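Local coordinates for protein glutathione S-transferase (Bombyx mori, PDB 5ZFG) that metabolises the insecticide diazinon in the silkworm and probably acts, like its relatives, as a glutathione transferase, at residues B[42-45]-B[46-49]; B[71-74]-B[75-79]; B[92-95]-B[96-100]; B[125-128]-B[129-133]; B[178-181]-B[182-185]. All blocks are in the same frame, centred on the assembly; numbering follows the deposited sequence. Where two conformers were deposited one is given.

Five short-range contacts, met in order along the chain, sample both halves of a glutathione transferase subunit. Contacts 1 and 2 belong to the thioredoxin-like N-terminal part, on helices 43-48 and 67-78 beside its four-stranded sheet, with centres 23 Å apart. Contacts 3, 4 and 5 lie in the all-helical C-terminal part. Contact 2 touches contact 3 through the D76-R92 salt bridge and the L71-L99 packing, which join helix 67-78 to helix 89-114 across the two halves. Contacts 4 and 5 meet through H133 and Y180, 18 Å between centres. Contacts 1, 2 and 3 also reach the second subunit, whereas contacts 4 and 5 stand away from that interface.

Contact 1 of 5, residues B[42-45]-B[46-49]; sequences TSDY and ALMN
The carbonyl oxygen of Y45 is gripped by two backbone amides from further along the chain, those of M48 and N49. The amide of N49 lies in the carbonyl plane and makes the straighter bond, with N49 N to Y45 O at 2.9 Å and 164° at the hydrogen. The other donor, M48 N, at the same distance of 2.9 Å from Y45 O, sits 56° above that plane rather than at a lone pair, and the two donors thus reach the oxygen from different directions. At the start of the helix T42 is the N-cap: its OG1 accepts a weak bond of 3.3 Å from Y45 N, while the hydroxyl also bonds E39 O. The carbonyl of T42 takes the next amide, A46 N to T42 O being 3.0 Å.

With CG anti to the backbone N (chi1 -169°), the Y45 ring swings out where M48 and N49 can meet it. The bent M48 chain crosses the tyrosine at about a right angle and sets its methyl CE 3.9 Å from Y45 CD1. N49 instead lies alongside, its CB 4.0 Å from Y45 CE2. Beyond the ring, Y45 OH and N49 ND2 both bond E53 O. Strand 56-59 lines this side through V56, and on the second subunit R145 bonds A46 O and Y142 packs on N49.

A weak threonine cap at the start and a carbonyl shared by two amides further on hold this turn. The tyrosine joins polar and apolar roles: its hydroxyl helps N49 satisfy a loop carbonyl, and its CD1 packs against the methionine methyl.

Contact 2 of 5, residues B[71-74]-B[75-79]; sequences LQYI and CDKYR
Y73 runs alongside K77, one helical turn further on, and its ring meets the lysine atom by atom. From CB, with CG anti to the backbone N (chi1 167°), the ring leans over the start of the lysine chain. CD1 lies 4.2 Å from K77 CB, and CE1 comes closer, at 3.9 Å from that same CB. CZ is 4.1 Å from K77 CB. This is a CH-pi contact over one ring face, K77 CB lying 24° off the ring normal and displaced toward the rim. At the tip, Y73 OH bonds D59 OD2, the carboxylate oxygen that Y78 OH also bonds. The backbone fixes the spacing, since K77 N reaches Y73 O at 2.8 Å. A leucine here would probably leave D59 with one tyrosine hydroxyl fewer and strip the flat cover from K77 CB.

Helix 67-78 lies between the sheet and the helical half of the subunit. Y73 and I74 pack on L57 of strand 56-59, and Y73 meets F62 edge-to-face. I74 also touches L21 of helix 12-23, while D76 forms a salt bridge with R92 of helix 89-114.

Contact 3 of 5, residues B[92-95]-B[96-100]; sequences RAIV and NHRLC
I94 lays its CG2 methyl over one face of the R98 guanidinium, 3.9 Å from R98 CZ and offset toward the rim of the flat group. The two side chains run side by side in the same direction, one turn apart. R98 CG starts beside the backbone N, and a bend at chi2 (-62°) folds the chain back so that the guanidinium comes level with the isoleucine. At the rim of that group, in its plane, lies CG of H97. The same arginine makes a cation-pi contact with Y142 and a weak bond from NE to A151 O. With an alanine here, the I94 methyl is likely to lose the plane it lies on, and Y142 its cationic partner.

The turn belongs to helix 89-114, which opens the all-helical half of the glutathione transferase fold and here meets the second subunit as well. H97 NE2 bonds Q51 OE1 of that subunit, and A93 packs on its Y73. Along the helix axis the amides bond four residues back: H97 N to A93 O is 2.7 Å, and N96 N to R92 O, in the carbonyl plane, is 2.8 Å.

On another side of the helix N96 crosses R92, with ND2 3.8 Å from R92 CG and the amide and guanidinium planes 69° apart. N96 OD1 bonds Y85 OH, while the R92 guanidinium bonds P86 O and Y85 O. A further turn-spaced pair, V95 and L99, meets through CG1 and CD1 at 4.2 Å, and L99 packs on L71 of helix 67-78.

Contact 4 of 5, residues B[125-128]-B[129-133]; sequences TPLG and LKKVH
The first turn of helix 126-146, with its N-cap, frames this contact. T125 holds the cap: OG1 accepts from the amide of G128, 3.1 Å from G128 N with 157° at the hydrogen, and so occupies an N-H that has no helical carbonyl before it. The hydroxyl is set for this by chi1 of 64°, which keeps OG1 beside the backbone. The carbonyl of T125 then takes the first regular bond across the contact, L129 N to T125 O at 2.9 Å and nearly straight. P126 follows the cap in the first position of the helix, where a proline costs no hydrogen bond, and its own carbonyl accepts from K130 N at 3.0 Å.

The side-chain meeting is between L127 and K131, one turn apart. The lysine climbs past the leucine at a slant and brings CE within 3.6 Å of L127 CG, and CE also lies 3.7 Å from L127 CD2. The chain bends at its last torsion (chi4 -83°), which turns NZ away from the leucine. It is thus the aliphatic part of K131 that covers the leucine on an exposed side of the helix. On the inner side L129 and V132 pack against Y113 of helix 89-114 and against F175.

A threonine N-cap followed by proline at the first helical position is a familiar way for an alpha-helix to begin.

Contact 5 of 5, residues B[178-181]-B[182-185]; sequences SKYT and KIHK
S178 CB lies off-centre against the H184 imidazole in a CH-pi contact, 4.3 Å from the ring centroid and 30° off the normal. The serine backbone joins in, S178 CA being 3.7 Å from H184 CD2. The H184 torsion that sets CG anti to the backbone N (chi1 -170°) turns the imidazole back toward this loop. The second flat group, the Y180 ring, is approached obliquely by I183 CD1, which rests 4.0 Å from Y180 CB.

Y180 is both the centre of an inverse gamma turn and the N-cap of the helix. Its carbonyl starts the helical ladder with an almost straight bond, H184 N to Y180 O at 2.9 Å. Next along, K185 N reaches T181 O at 3.1 Å. S178 OG hydrogen-bonds D176 OD1.

The start of helix 181-193 abuts helix 126-146. From there E140 offers both carboxylate oxygens to the helix start, one to K182 N and one to I183 N, while Y180 OH bonds H133 ND1 and the Y180 side chain packs on L136. The loop after helix 160-172 is in this way fastened against helix 126-146 just where the new helix begins.

Contact 1 of 5, residues B[42-45]-B[46-49]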
loop_
_atom_site.group_PDB
_atom_site.type_symbol
_atom_site.label_atom_id
_atom_site.label_comp_id
_atom_site.label_asym_id
_atom_site.label_seq_id
_atom_site.Cartn_x
_atom_site.Cartn_y
_atom_site.Cartn_z
ATOM N N THR B 42 1.994 22.721 -7.813
ATOM C CA THR B 42 1.202 23.929 -7.611
ATOM C C THR B 42 0.064 23.708 -6.614
ATOM O O THR B 42 -0.337 22.579 -6.319
ATOM C CB THR B 42 0.623 24.407 -8.939
ATOM O OG1 THR B 42 -0.255 23.392 -9.447
ATOM C CG2 THR B 42 1.752 24.681 -9.943
ATOM N N SER B 43 -0.475 24.821 -6.103
ATOM C CA SER B 43 -1.590 24.720 -5.164
ATOM C C SER B 43 -2.846 24.175 -5.833
ATOM O O SER B 43 -3.625 23.463 -5.188
ATOM C CB SER B 43 -1.881 26.077 -4.517
ATOM O OG SER B 43 -2.500 26.959 -5.434
ATOM N N ASP B 44 -3.069 24.493 -7.117
ATOM C CA ASP B 44 -4.219 23.920 -7.814
ATOM C C ASP B 44 -4.125 22.400 -7.860
ATOM O O ASP B 44 -5.120 21.703 -7.630
ATOM C CB ASP B 44 -4.327 24.485 -9.231
ATOM C CG ASP B 44 -5.221 25.719 -9.314
ATOM O OD1 ASP B 44 -5.908 26.046 -8.320
ATOM O OD2 ASP B 44 -5.235 26.366 -10.385
ATOM N N TYR B 45 -2.934 21.867 -8.153
ATOM C CA TYR B 45 -2.771 20.414 -8.141
ATOM C C TYR B 45 -2.950 19.862 -6.736
ATOM O O TYR B 45 -3.562 18.801 -6.553
ATOM C CB TYR B 45 -1.406 20.017 -8.699
ATOM C CG TYR B 45 -1.278 18.523 -8.957
ATOM C CD1 TYR B 45 -1.622 17.975 -10.185
ATOM C CD2 TYR B 45 -0.808 17.664 -7.964
ATOM C CE1 TYR B 45 -1.511 16.607 -10.422
ATOM C CE2 TYR B 45 -0.686 16.301 -8.194
ATOM C CZ TYR B 45 -1.042 15.776 -9.420
ATOM O OH TYR B 45 -0.910 14.423 -9.651
ATOM N N ALA B 46 -2.440 20.576 -5.727
ATOM C CA ALA B 46 -2.600 20.124 -4.352
ATOM C C ALA B 46 -4.058 20.149 -3.889
ATOM O O ALA B 46 -4.403 19.414 -2.959
ATOM C CB ALA B 46 -1.726 20.969 -3.419
ATOM N N LEU B 47 -4.921 20.964 -4.512
ATOM C CA LEU B 47 -6.355 20.849 -4.243
ATOM C C LEU B 47 -6.856 19.438 -4.513
ATOM O O LEU B 47 -7.775 18.959 -3.836
ATOM C CB LEU B 47 -7.150 21.826 -5.108
ATOM C CG LEU B 47 -7.320 23.269 -4.648
ATOM C CD1 LEU B 47 -8.054 24.041 -5.737
ATOM C CD2 LEU B 47 -8.089 23.320 -3.332
ATOM N N MET B 48 -6.281 18.770 -5.507
ATOM C CA MET B 48 -6.660 17.404 -5.837
ATOM C C MET B 48 -5.869 16.381 -5.033
ATOM O O MET B 48 -6.445 15.408 -4.530
ATOM C CB MET B 48 -6.467 17.156 -7.331
ATOM C CG MET B 48 -7.378 17.977 -8.234
ATOM S SD MET B 48 -7.234 17.469 -9.965
ATOM C CE MET B 48 -5.532 17.937 -10.314
ATOM N N ASN B 49 -4.556 16.585 -4.904
ATOM C CA ASN B 49 -3.681 15.650 -4.203
ATOM C C ASN B 49 -2.728 16.429 -3.306
ATOM O O ASN B 49 -1.654 16.860 -3.754
ATOM C CB ASN B 49 -2.890 14.773 -5.167
ATOM C CG ASN B 49 -2.077 13.741 -4.425
ATOM O OD1 ASN B 49 -2.297 13.552 -3.231
ATOM N ND2 ASN B 49 -1.163 13.063 -5.108
#

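Contact 2 of 5, residues B[71-74]-B[75-79]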
loop_
_atom_site.group_PDB
_atom_site.type_symbol
_atom_site.label_atom_id
_atom_site.label_comp_id
_atom_site.label_asym_id
_atom_site.label_seq_id
_atom_site.Cartn_x
_atom_site.Cartn_y
_atom_site.Cartn_z
ATOM N N LEU B 71 -6.650 1.965 -8.453
ATOM C CA LEU B 71 -6.928 0.683 -9.102
ATOM C C LEU B 71 -8.096 -0.037 -8.429
ATOM O O LEU B 71 -9.009 -0.551 -9.098
ATOM C CB LEU B 71 -5.681 -0.206 -9.082
ATOM C CG LEU B 71 -4.482 0.226 -9.943
ATOM C CD1 LEU B 71 -3.278 -0.652 -9.686
ATOM C CD2 LEU B 71 -4.883 0.174 -11.414
ATOM N N GLN B 72 -8.083 -0.086 -7.102
ATOM C CA GLN B 72 -9.164 -0.755 -6.374
ATOM C C GLN B 72 -10.504 -0.053 -6.589
ATOM O O GLN B 72 -11.545 -0.710 -6.759
ATOM C CB GLN B 72 -8.792 -0.821 -4.891
ATOM C CG GLN B 72 -7.578 -1.741 -4.664
ATOM C CD GLN B 72 -6.858 -1.499 -3.349
ATOM O OE1 GLN B 72 -6.824 -0.380 -2.847
ATOM N NE2 GLN B 72 -6.261 -2.560 -2.795
ATOM N N TYR B 73 -10.487 1.279 -6.635
ATOM C CA TYR B 73 -11.725 2.047 -6.741
ATOM C C TYR B 73 -12.361 1.887 -8.115
ATOM O O TYR B 73 -13.575 1.698 -8.219
ATOM C CB TYR B 73 -11.441 3.516 -6.453
ATOM C CG TYR B 73 -12.574 4.465 -6.831
ATOM C CD1 TYR B 73 -13.744 4.490 -6.093
ATOM C CD2 TYR B 73 -12.457 5.313 -7.918
ATOM C CE1 TYR B 73 -14.780 5.348 -6.424
ATOM C CE2 TYR B 73 -13.494 6.174 -8.270
ATOM C CZ TYR B 73 -14.648 6.182 -7.509
ATOM O OH TYR B 73 -15.681 7.043 -7.825
ATOM N N ILE B 74 -11.551 1.937 -9.174
ATOM C CA ILE B 74 -12.094 1.791 -10.522
ATOM C C ILE B 74 -12.819 0.454 -10.665
ATOM O O ILE B 74 -13.910 0.375 -11.256
ATOM C CB ILE B 74 -10.963 1.955 -11.560
ATOM C CG1 ILE B 74 -10.508 3.411 -11.617
ATOM C CG2 ILE B 74 -11.435 1.472 -12.929
ATOM C CD1 ILE B 74 -11.569 4.409 -11.308
ATOM N N CYS B 75 -12.260 -0.610 -10.081
ATOM C CA CYS B 75 -12.913 -1.917 -10.124
ATOM C C CYS B 75 -14.155 -1.954 -9.242
ATOM O O CYS B 75 -15.229 -2.373 -9.691
ATOM C CB CYS B 75 -11.935 -3.016 -9.709
ATOM S SG CYS B 75 -10.514 -3.191 -10.786
ATOM N N ASP B 76 -14.025 -1.524 -7.978
ATOM C CA ASP B 76 -15.156 -1.551 -7.040
ATOM C C ASP B 76 -16.338 -0.736 -7.552
ATOM O O ASP B 76 -17.495 -1.131 -7.380
ATOM C CB ASP B 76 -14.746 -1.000 -5.668
ATOM C CG ASP B 76 -13.768 -1.903 -4.920
ATOM O OD1 ASP B 76 -13.640 -3.093 -5.275
ATOM O OD2 ASP B 76 -13.140 -1.400 -3.956
ATOM N N LYS B 77 -16.071 0.419 -8.155
ATOM C CA LYS B 77 -17.147 1.319 -8.555
ATOM C C LYS B 77 -17.748 0.921 -9.899
ATOM O O LYS B 77 -18.972 0.865 -10.047
ATOM C CB LYS B 77 -16.625 2.758 -8.601
ATOM C CG LYS B 77 -17.613 3.761 -9.172
ATOM C CD LYS B 77 -18.713 4.075 -8.180
ATOM C CE LYS B 77 -19.489 5.310 -8.616
ATOM N NZ LYS B 77 -20.878 5.297 -8.082
ATOM N N TYR B 78 -16.906 0.637 -10.894
ATOM C CA TYR B 78 -17.432 0.454 -12.246
ATOM C C TYR B 78 -17.499 -0.983 -12.736
ATOM O O TYR B 78 -18.276 -1.261 -13.657
ATOM C CB TYR B 78 -16.620 1.294 -13.234
ATOM C CG TYR B 78 -16.825 2.734 -12.919
ATOM C CD1 TYR B 78 -18.096 3.308 -13.031
ATOM C CD2 TYR B 78 -15.786 3.516 -12.448
ATOM C CE1 TYR B 78 -18.308 4.620 -12.704
ATOM C CE2 TYR B 78 -15.987 4.830 -12.126
ATOM C CZ TYR B 78 -17.249 5.381 -12.258
ATOM O OH TYR B 78 -17.456 6.693 -11.925
ATOM N N ARG B 79 -16.734 -1.914 -12.178
ATOM C CA ARG B 79 -16.811 -3.311 -12.611
ATOM C C ARG B 79 -16.709 -4.252 -11.416
ATOM O O ARG B 79 -15.816 -5.097 -11.353
ATOM C CB ARG B 79 -15.722 -3.625 -13.639
ATOM C CG ARG B 79 -15.795 -2.837 -14.949
ATOM C CD ARG B 79 -16.869 -3.371 -15.893
ATOM N NE ARG B 79 -16.640 -4.764 -16.259
ATOM C CZ ARG B 79 -16.015 -5.164 -17.363
ATOM N NH1 ARG B 79 -15.867 -6.464 -17.590
ATOM N NH2 ARG B 79 -15.536 -4.277 -18.240
#

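Contact 3 of 5, residues B[92-95]-B[96-100]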
loop_
_atom_site.group_PDB
_atom_site.type_symbol
_atom_site.label_atom_id
_atom_site.label_comp_id
_atom_site.label_asym_id
_atom_site.label_seq_id
_atom_site.Cartn_x
_atom_site.Cartn_y
_atom_site.Cartn_z
ATOM N N ARG B 92 -9.205 -12.014 -3.241
ATOM C CA ARG B 92 -9.000 -10.570 -3.190
ATOM C C ARG B 92 -7.784 -10.215 -2.343
ATOM O O ARG B 92 -7.038 -9.280 -2.678
ATOM C CB ARG B 92 -10.252 -9.883 -2.649
ATOM C CG ARG B 92 -10.088 -8.378 -2.439
ATOM C CD ARG B 92 -11.438 -7.672 -2.459
ATOM N NE ARG B 92 -12.041 -7.692 -3.788
ATOM C CZ ARG B 92 -12.778 -6.709 -4.291
ATOM N NH1 ARG B 92 -13.282 -6.819 -5.512
ATOM N NH2 ARG B 92 -13.010 -5.617 -3.580
ATOM N N ALA B 93 -7.560 -10.959 -1.255
ATOM C CA ALA B 93 -6.395 -10.711 -0.403
ATOM C C ALA B 93 -5.086 -10.933 -1.150
ATOM O O ALA B 93 -4.106 -10.211 -0.919
ATOM C CB ALA B 93 -6.453 -11.597 0.828
ATOM N N ILE B 94 -5.033 -11.942 -2.026
ATOM C CA ILE B 94 -3.812 -12.159 -2.806
ATOM C C ILE B 94 -3.542 -10.954 -3.703
ATOM O O ILE B 94 -2.400 -10.480 -3.803
ATOM C CB ILE B 94 -3.892 -13.469 -3.618
ATOM C CG1 ILE B 94 -4.130 -14.677 -2.689
ATOM C CG2 ILE B 94 -2.579 -13.686 -4.408
ATOM C CD1 ILE B 94 -4.535 -15.950 -3.433
ATOM N N VAL B 95 -4.589 -10.427 -4.352
ATOM C CA VAL B 95 -4.435 -9.208 -5.145
ATOM C C VAL B 95 -3.965 -8.053 -4.269
ATOM O O VAL B 95 -2.997 -7.357 -4.608
ATOM C CB VAL B 95 -5.744 -8.851 -5.875
ATOM C CG1 VAL B 95 -5.602 -7.469 -6.569
ATOM C CG2 VAL B 95 -6.091 -9.939 -6.897
ATOM N N ASN B 96 -4.655 -7.820 -3.142
ATOM C CA ASN B 96 -4.275 -6.725 -2.252
ATOM C C ASN B 96 -2.843 -6.877 -1.781
ATOM O O ASN B 96 -2.101 -5.890 -1.714
ATOM C CB ASN B 96 -5.212 -6.654 -1.049
ATOM C CG ASN B 96 -6.595 -6.130 -1.405
ATOM O OD1 ASN B 96 -6.811 -5.525 -2.467
ATOM N ND2 ASN B 96 -7.550 -6.372 -0.514
ATOM N N HIS B 97 -2.432 -8.108 -1.466
ATOM C CA HIS B 97 -1.059 -8.321 -1.033
ATOM C C HIS B 97 -0.071 -7.924 -2.120
ATOM O O HIS B 97 0.917 -7.221 -1.866
ATOM C CB HIS B 97 -0.809 -9.778 -0.667
ATOM C CG HIS B 97 0.642 -10.023 -0.427
ATOM N ND1 HIS B 97 1.521 -10.319 -1.445
ATOM C CD2 HIS B 97 1.394 -9.859 0.687
ATOM C CE1 HIS B 97 2.749 -10.376 -0.958
ATOM N NE2 HIS B 97 2.698 -10.105 0.335
ATOM N N ARG B 98 -0.312 -8.397 -3.346
ATOM C CA ARG B 98 0.621 -8.113 -4.427
ATOM C C ARG B 98 0.701 -6.614 -4.712
ATOM O O ARG B 98 1.774 -6.104 -5.052
ATOM C CB ARG B 98 0.228 -8.904 -5.686
ATOM C CG ARG B 98 0.267 -10.441 -5.546
ATOM C CD ARG B 98 1.655 -11.001 -5.237
ATOM N NE ARG B 98 1.623 -12.464 -5.318
ATOM C CZ ARG B 98 1.303 -13.265 -4.308
ATOM N NH1 ARG B 98 1.018 -12.765 -3.111
ATOM N NH2 ARG B 98 1.270 -14.578 -4.495
ATOM N N LEU B 99 -0.405 -5.885 -4.530
ATOM C CA LEU B 99 -0.373 -4.431 -4.660
ATOM C C LEU B 99 0.517 -3.810 -3.584
ATOM O O LEU B 99 1.360 -2.957 -3.874
ATOM C CB LEU B 99 -1.795 -3.865 -4.565
ATOM C CG LEU B 99 -2.721 -4.122 -5.768
ATOM C CD1 LEU B 99 -4.154 -3.644 -5.477
ATOM C CD2 LEU B 99 -2.178 -3.437 -7.059
ATOM N N CYS B 100 0.338 -4.241 -2.332
ATOM C CA CYS B 100 1.165 -3.733 -1.240
ATOM C C CYS B 100 2.634 -4.081 -1.449
ATOM O O CYS B 100 3.518 -3.253 -1.200
ATOM C CB CYS B 100 0.681 -4.308 0.097
ATOM S SG CYS B 100 -0.914 -3.666 0.652
#

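Contact 4 of 5, residues B[125-128]-B[129-133]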
loop_
_atom_site.group_PDB
_atom_site.type_symbol
_atom_site.label_atom_id
_atom_site.label_comp_id
_atom_site.label_asym_id
_atom_site.label_seq_id
_atom_site.Cartn_x
_atom_site.Cartn_y
_atom_site.Cartn_z
ATOM N N THR B 125 24.695 0.723 -6.945
ATOM C CA THR B 125 25.658 0.193 -5.997
ATOM C C THR B 125 25.531 -1.322 -5.891
ATOM O O THR B 125 24.501 -1.898 -6.267
ATOM C CB THR B 125 25.451 0.823 -4.613
ATOM O OG1 THR B 125 24.162 0.446 -4.107
ATOM C CG2 THR B 125 25.543 2.350 -4.689
ATOM N N PRO B 126 26.574 -2.003 -5.401
ATOM C CA PRO B 126 26.442 -3.441 -5.116
ATOM C C PRO B 126 25.244 -3.804 -4.256
ATOM O O PRO B 126 24.617 -4.842 -4.489
ATOM C CB PRO B 126 27.754 -3.764 -4.384
ATOM C CG PRO B 126 28.724 -2.775 -4.908
ATOM C CD PRO B 126 27.957 -1.525 -5.216
ATOM N N LEU B 127 24.938 -3.009 -3.234
ATOM C CA LEU B 127 23.815 -3.356 -2.374
ATOM C C LEU B 127 22.489 -3.118 -3.091
ATOM O O LEU B 127 21.548 -3.908 -2.942
ATOM C CB LEU B 127 23.873 -2.566 -1.066
ATOM C CG LEU B 127 22.709 -2.863 -0.107
ATOM C CD1 LEU B 127 22.655 -4.346 0.238
ATOM C CD2 LEU B 127 22.796 -2.017 1.152
ATOM N N GLY B 128 22.410 -2.052 -3.898
ATOM C CA GLY B 128 21.197 -1.820 -4.675
ATOM C C GLY B 128 20.945 -2.925 -5.684
ATOM O O GLY B 128 19.803 -3.354 -5.885
ATOM N N LEU B 129 22.014 -3.409 -6.322
ATOM C CA LEU B 129 21.896 -4.539 -7.231
ATOM C C LEU B 129 21.441 -5.790 -6.495
ATOM O O LEU B 129 20.593 -6.547 -6.995
ATOM C CB LEU B 129 23.239 -4.783 -7.929
ATOM C CG LEU B 129 23.339 -6.041 -8.791
ATOM C CD1 LEU B 129 22.303 -5.971 -9.910
ATOM C CD2 LEU B 129 24.750 -6.185 -9.369
ATOM N N LYS B 130 21.993 -6.026 -5.297
ATOM C CA LYS B 130 21.561 -7.173 -4.507
ATOM C C LYS B 130 20.081 -7.074 -4.170
ATOM O O LYS B 130 19.355 -8.077 -4.206
ATOM C CB LYS B 130 22.392 -7.274 -3.227
ATOM C CG LYS B 130 22.037 -8.478 -2.372
ATOM C CD LYS B 130 22.355 -9.773 -3.097
ATOM C CE LYS B 130 23.406 -10.560 -2.341
ATOM N NZ LYS B 130 23.597 -11.957 -2.841
ATOM N N LYS B 131 19.616 -5.870 -3.856
ATOM C CA LYS B 131 18.224 -5.706 -3.468
ATOM C C LYS B 131 17.287 -5.895 -4.654
ATOM O O LYS B 131 16.161 -6.372 -4.475
ATOM C CB LYS B 131 18.033 -4.343 -2.803
ATOM C CG LYS B 131 18.600 -4.292 -1.358
ATOM C CD LYS B 131 18.493 -2.908 -0.760
ATOM C CE LYS B 131 19.185 -2.817 0.603
ATOM N NZ LYS B 131 18.340 -3.304 1.722
ATOM N N VAL B 132 17.730 -5.553 -5.870
ATOM C CA VAL B 132 16.955 -5.908 -7.057
ATOM C C VAL B 132 16.786 -7.418 -7.132
ATOM O O VAL B 132 15.680 -7.932 -7.348
ATOM C CB VAL B 132 17.623 -5.368 -8.337
ATOM C CG1 VAL B 132 16.930 -5.947 -9.558
ATOM C CG2 VAL B 132 17.600 -3.847 -8.362
ATOM N N HIS B 133 17.880 -8.156 -6.929
ATOM C CA HIS B 133 17.784 -9.609 -7.036
ATOM C C HIS B 133 16.930 -10.203 -5.920
ATOM O O HIS B 133 16.239 -11.201 -6.140
ATOM C CB HIS B 133 19.191 -10.226 -7.063
ATOM C CG HIS B 133 19.846 -10.133 -8.407
ATOM N ND1 HIS B 133 19.443 -10.895 -9.481
ATOM C CD2 HIS B 133 20.839 -9.331 -8.865
ATOM C CE1 HIS B 133 20.176 -10.589 -10.538
ATOM N NE2 HIS B 133 21.031 -9.642 -10.192
#

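Contact 5 of 5, residues B[178-181]-B[182-185]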
loop_
_atom_site.group_PDB
_atom_site.type_symbol
_atom_site.label_atom_id
_atom_site.label_comp_id
_atom_site.label_asym_id
_atom_site.label_seq_id
_atom_site.Cartn_x
_atom_site.Cartn_y
_atom_site.Cartn_z
ATOM N N SER B 178 16.386 -13.134 -16.904
ATOM C CA SER B 178 15.874 -14.381 -17.471
ATOM C C SER B 178 16.090 -15.574 -16.550
ATOM O O SER B 178 15.366 -16.571 -16.665
ATOM C CB SER B 178 16.515 -14.656 -18.839
ATOM O OG SER B 178 17.924 -14.712 -18.734
ATOM N N LYS B 179 17.060 -15.496 -15.634
ATOM C CA LYS B 179 17.246 -16.577 -14.679
ATOM C C LYS B 179 16.044 -16.737 -13.755
ATOM O O LYS B 179 15.870 -17.810 -13.164
ATOM C CB LYS B 179 18.525 -16.354 -13.866
ATOM C CG LYS B 179 18.444 -15.278 -12.792
ATOM C CD LYS B 179 19.468 -15.529 -11.685
ATOM C CE LYS B 179 20.026 -14.231 -11.113
ATOM N NZ LYS B 179 21.294 -14.450 -10.341
ATOM N N TYR B 180 15.198 -15.708 -13.638
ATOM C CA TYR B 180 13.939 -15.796 -12.899
ATOM C C TYR B 180 12.879 -16.338 -13.851
ATOM O O TYR B 180 12.108 -15.596 -14.458
ATOM C CB TYR B 180 13.577 -14.438 -12.303
ATOM C CG TYR B 180 14.642 -13.987 -11.341
ATOM C CD1 TYR B 180 14.665 -14.466 -10.030
ATOM C CD2 TYR B 180 15.661 -13.131 -11.748
ATOM C CE1 TYR B 180 15.652 -14.082 -9.146
ATOM C CE2 TYR B 180 16.665 -12.743 -10.868
ATOM C CZ TYR B 180 16.652 -13.229 -9.568
ATOM O OH TYR B 180 17.622 -12.861 -8.665
ATOM N N THR B 181 12.835 -17.670 -13.943
ATOM C CA THR B 181 12.113 -18.368 -15.004
ATOM C C THR B 181 10.651 -17.949 -15.075
ATOM O O THR B 181 10.130 -17.626 -16.150
ATOM C CB THR B 181 12.208 -19.876 -14.762
ATOM O OG1 THR B 181 13.582 -20.270 -14.772
ATOM C CG2 THR B 181 11.458 -20.624 -15.826
ATOM N N LYS B 182 9.963 -17.977 -13.937
ATOM C CA LYS B 182 8.532 -17.716 -13.944
ATOM C C LYS B 182 8.238 -16.238 -14.178
ATOM O O LYS B 182 7.285 -15.903 -14.889
ATOM C CB LYS B 182 7.911 -18.218 -12.642
ATOM C CG LYS B 182 8.216 -19.700 -12.383
ATOM C CD LYS B 182 7.525 -20.212 -11.130
ATOM C CE LYS B 182 7.601 -21.731 -11.036
ATOM N NZ LYS B 182 6.982 -22.406 -12.216
ATOM N N ILE B 183 9.043 -15.340 -13.604
ATOM C CA ILE B 183 8.877 -13.918 -13.908
ATOM C C ILE B 183 9.033 -13.682 -15.405
ATOM O O ILE B 183 8.178 -13.064 -16.048
ATOM C CB ILE B 183 9.876 -13.060 -13.114
ATOM C CG1 ILE B 183 9.583 -13.102 -11.611
ATOM C CG2 ILE B 183 9.821 -11.617 -13.598
ATOM C CD1 ILE B 183 10.586 -12.287 -10.788
ATOM N N HIS B 184 10.136 -14.173 -15.980
ATOM C CA HIS B 184 10.406 -13.940 -17.397
ATOM C C HIS B 184 9.251 -14.429 -18.268
ATOM O O HIS B 184 8.816 -13.728 -19.188
ATOM C CB HIS B 184 11.723 -14.621 -17.790
ATOM C CG HIS B 184 12.217 -14.245 -19.152
ATOM N ND1 HIS B 184 11.866 -14.941 -20.290
ATOM C CD2 HIS B 184 13.028 -13.240 -19.560
ATOM C CE1 HIS B 184 12.443 -14.382 -21.339
ATOM N NE2 HIS B 184 13.151 -13.346 -20.925
ATOM N N LYS B 185 8.720 -15.617 -17.973
ATOM C CA LYS B 185 7.586 -16.138 -18.732
ATOM C C LYS B 185 6.341 -15.279 -18.532
ATOM O O LYS B 185 5.665 -14.919 -19.500
ATOM C CB LYS B 185 7.320 -17.589 -18.324
ATOM C CG LYS B 185 6.163 -18.256 -19.036
ATOM C CD LYS B 185 6.327 -18.240 -20.545
ATOM C CE LYS B 185 5.339 -19.203 -21.205
ATOM N NZ LYS B 185 4.586 -20.012 -20.196
#